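Local coordinates for mannuronan C5-epimerase (Pseudomonas syringae pv. tomato, PDB 4NK6), which epimerises beta-D-mannuronate residues to alpha-L-guluronate in the growing alginate polymer and helps shield that polymer on its way through the periplasm, at residues Gly93-Leu97 with Gln98-Lys102. Numbering follows the deposited sequence.
Sequences GYVNL and QDLVK
A chi1 of 61° tucks CG of N96 in over its own backbone, flanked by N and C, while D99 turns its CG anti to its own carbonyl carbon (chi1 -64°); the two side chains then cross at about a right angle, each reaching the other's backbone. N96 OD1 accepts from D99 N at 2.9 Å, with the donor almost in line with the amide C=O bond. In return, N96 N gives an almost straight bond to D99 OD2 (3.0 Å, 173°), arriving on the anti side, clearly out of the carboxylate plane. This is a capping box on helix 97-103, which follows directly on strand 93-96, the outermost strand of its parallel sheet, at the N-terminal end of the right-handed beta-helix. A water bonded to Y94 O also approaches D99 OD2, at a doubtfully short 2.5 Å. D99 N can only donate, which places OD1; the bond from N96 ND2 to Y94 OH (3.3 Å), in the amide plane, agrees with that flip, and the hydroxyl also bonds E132. Past the cap, L100 N and V101 N donate to N96 O (3.2 Å) and L97 O (3.1 Å), the first i to i+4 hydrogen bonds of the helix. V95 CG1 lies 3.8 Å from L100 CD2, where I90 of strand 86-91 touches both side chains.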
ATOM      1  N   GLY A  93      21.581  16.355   6.952  1.00 51.76           N
ATOM      2  CA  GLY A  93      21.307  17.238   5.831  1.00 48.38           C
ATOM      3  C   GLY A  93      21.096  16.535   4.506  1.00 46.87           C
ATOM      4  O   GLY A  93      20.718  15.355   4.458  1.00 45.77           O
ATOM      5  N   TYR A  94      21.375  17.261   3.430  1.00 47.65           N
ATOM      6  CA  TYR A  94      20.910  16.893   2.097  1.00 50.26           C
ATOM      7  C   TYR A  94      21.955  16.177   1.256  1.00 50.79           C
ATOM      8  O   TYR A  94      23.084  16.651   1.107  1.00 50.53           O
ATOM      9  CB  TYR A  94      20.401  18.134   1.351  1.00 47.91           C
ATOM     10  CG  TYR A  94      20.126  17.902  -0.118  1.00 47.30           C
ATOM     11  CD1 TYR A  94      18.949  17.291  -0.538  1.00 46.54           C
ATOM     12  CD2 TYR A  94      21.041  18.295  -1.084  1.00 53.99           C
ATOM     13  CE1 TYR A  94      18.695  17.077  -1.881  1.00 45.49           C
ATOM     14  CE2 TYR A  94      20.798  18.087  -2.428  1.00 49.56           C
ATOM     15  CZ  TYR A  94      19.625  17.485  -2.822  1.00 48.76           C
ATOM     16  OH  TYR A  94      19.390  17.282  -4.163  1.00 47.70           O
ATOM     17  N   VAL A  95      21.553  15.039   0.699  1.00 48.15           N
ATOM     18  CA  VAL A  95      22.400  14.248  -0.185  1.00 50.47           C
ATOM     19  C   VAL A  95      21.545  13.694  -1.323  1.00 48.25           C
ATOM     20  O   VAL A  95      20.501  13.093  -1.075  1.00 43.54           O
ATOM     21  CB  VAL A  95      23.049  13.057   0.573  1.00 46.00           C
ATOM     22  CG1 VAL A  95      23.707  12.081  -0.402  1.00 42.31           C
ATOM     23  CG2 VAL A  95      24.053  13.552   1.598  1.00 44.35           C
ATOM     24  N   ASN A  96      21.968  13.911  -2.568  1.00 43.27           N
ATOM     25  CA  ASN A  96      21.303  13.270  -3.704  1.00 46.85           C
ATOM     26  C   ASN A  96      22.072  12.035  -4.199  1.00 44.47           C
ATOM     27  O   ASN A  96      23.187  11.779  -3.752  1.00 44.68           O
ATOM     28  CB  ASN A  96      20.975  14.279  -4.830  1.00 43.44           C
ATOM     29  CG  ASN A  96      22.208  14.954  -5.416  1.00 51.52           C
ATOM     30  OD1 ASN A  96      23.213  14.301  -5.709  1.00 54.14           O
ATOM     31  ND2 ASN A  96      22.126  16.275  -5.610  1.00 46.82           N
ATOM     32  N   LEU A  97      21.471  11.255  -5.093  1.00 45.04           N
ATOM     33  CA  LEU A  97      22.109  10.016  -5.545  1.00 43.93           C
ATOM     34  C   LEU A  97      23.450  10.281  -6.245  1.00 47.56           C
ATOM     35  O   LEU A  97      24.395   9.495  -6.110  1.00 48.97           O
ATOM     36  CB  LEU A  97      21.172   9.210  -6.447  1.00 41.84           C
ATOM     37  CG  LEU A  97      21.692   7.872  -6.994  1.00 43.09           C
ATOM     38  CD1 LEU A  97      22.182   6.957  -5.875  1.00 42.89           C
ATOM     39  CD2 LEU A  97      20.600   7.179  -7.788  1.00 41.24           C
ATOM     40  N   GLN A  98      23.540  11.398  -6.969  1.00 43.98           N
ATOM     41  CA  GLN A  98      24.786  11.757  -7.632  1.00 46.75           C
ATOM     42  C   GLN A  98      25.892  12.034  -6.612  1.00 51.21           C
ATOM     43  O   GLN A  98      27.060  11.725  -6.865  1.00 49.51           O
ATOM     44  CB  GLN A  98      24.607  12.938  -8.605  1.00 47.71           C
ATOM     45  CG  GLN A  98      23.982  12.545  -9.948  1.00 47.16           C
ATOM     46  CD  GLN A  98      22.599  11.929  -9.779  1.00 47.11           C
ATOM     47  OE1 GLN A  98      21.782  12.441  -9.017  1.00 44.09           O
ATOM     48  NE2 GLN A  98      22.340  10.817 -10.470  1.00 45.73           N
ATOM     49  N   ASP A  99      25.522  12.598  -5.461  1.00 50.35           N
ATOM     50  CA  ASP A  99      26.492  12.857  -4.393  1.00 47.93           C
ATOM     51  C   ASP A  99      27.028  11.537  -3.826  1.00 44.68           C
ATOM     52  O   ASP A  99      28.226  11.396  -3.578  1.00 45.61           O
ATOM     53  CB  ASP A  99      25.872  13.696  -3.267  1.00 48.10           C
ATOM     54  CG  ASP A  99      25.457  15.093  -3.718  1.00 54.63           C
ATOM     55  OD1 ASP A  99      26.166  15.711  -4.543  1.00 53.44           O
ATOM     56  OD2 ASP A  99      24.409  15.579  -3.234  1.00 56.34           O
ATOM     57  N   LEU A 100      26.136  10.570  -3.621  1.00 44.93           N
ATOM     58  CA  LEU A 100      26.533   9.253  -3.118  1.00 41.87           C
ATOM     59  C   LEU A 100      27.534   8.569  -4.039  1.00 49.94           C
ATOM     60  O   LEU A 100      28.503   7.962  -3.579  1.00 51.83           O
ATOM     61  CB  LEU A 100      25.312   8.338  -2.983  1.00 45.52           C
ATOM     62  CG  LEU A 100      24.329   8.534  -1.835  1.00 46.70           C
ATOM     63  CD1 LEU A 100      23.241   7.458  -1.910  1.00 47.03           C
ATOM     64  CD2 LEU A 100      25.045   8.498  -0.494  1.00 39.79           C
ATOM     65  N   VAL A 101      27.280   8.645  -5.342  1.00 47.01           N
ATOM     66  CA  VAL A 101      28.126   7.972  -6.323  1.00 51.08           C
ATOM     67  C   VAL A 101      29.554   8.515  -6.266  1.00 53.63           C
ATOM     68  O   VAL A 101      30.525   7.758  -6.341  1.00 53.52           O
ATOM     69  CB  VAL A 101      27.549   8.096  -7.749  1.00 55.24           C
ATOM     70  CG1 VAL A 101      28.505   7.504  -8.770  1.00 55.33           C
ATOM     71  CG2 VAL A 101      26.183   7.408  -7.830  1.00 46.98           C
ATOM     72  N   LYS A 102      29.677   9.829  -6.100  1.00 53.45           N
ATOM     73  CA  LYS A 102      30.982  10.460  -5.981  1.00 55.24           C
ATOM     74  C   LYS A 102      31.730   9.995  -4.729  1.00 55.25           C
ATOM     75  O   LYS A 102      32.948   9.837  -4.753  1.00 58.49           O
ATOM     76  CB  LYS A 102      30.850  11.991  -5.975  1.00 59.28           C
ATOM     77  CG  LYS A 102      30.402  12.599  -7.300  1.00 62.48           C
ATOM     78  CD  LYS A 102      30.302  14.131  -7.224  1.00 61.98           C
ATOM     79  CE  LYS A 102      29.526  14.714  -8.409  1.00 61.35           C
ATOM     80  NZ  LYS A 102      29.544  16.221  -8.458  1.00 66.47           N
TER
HETATM   81  O   HOH W   1      24.817  16.868  -1.098  1.00 51.92           O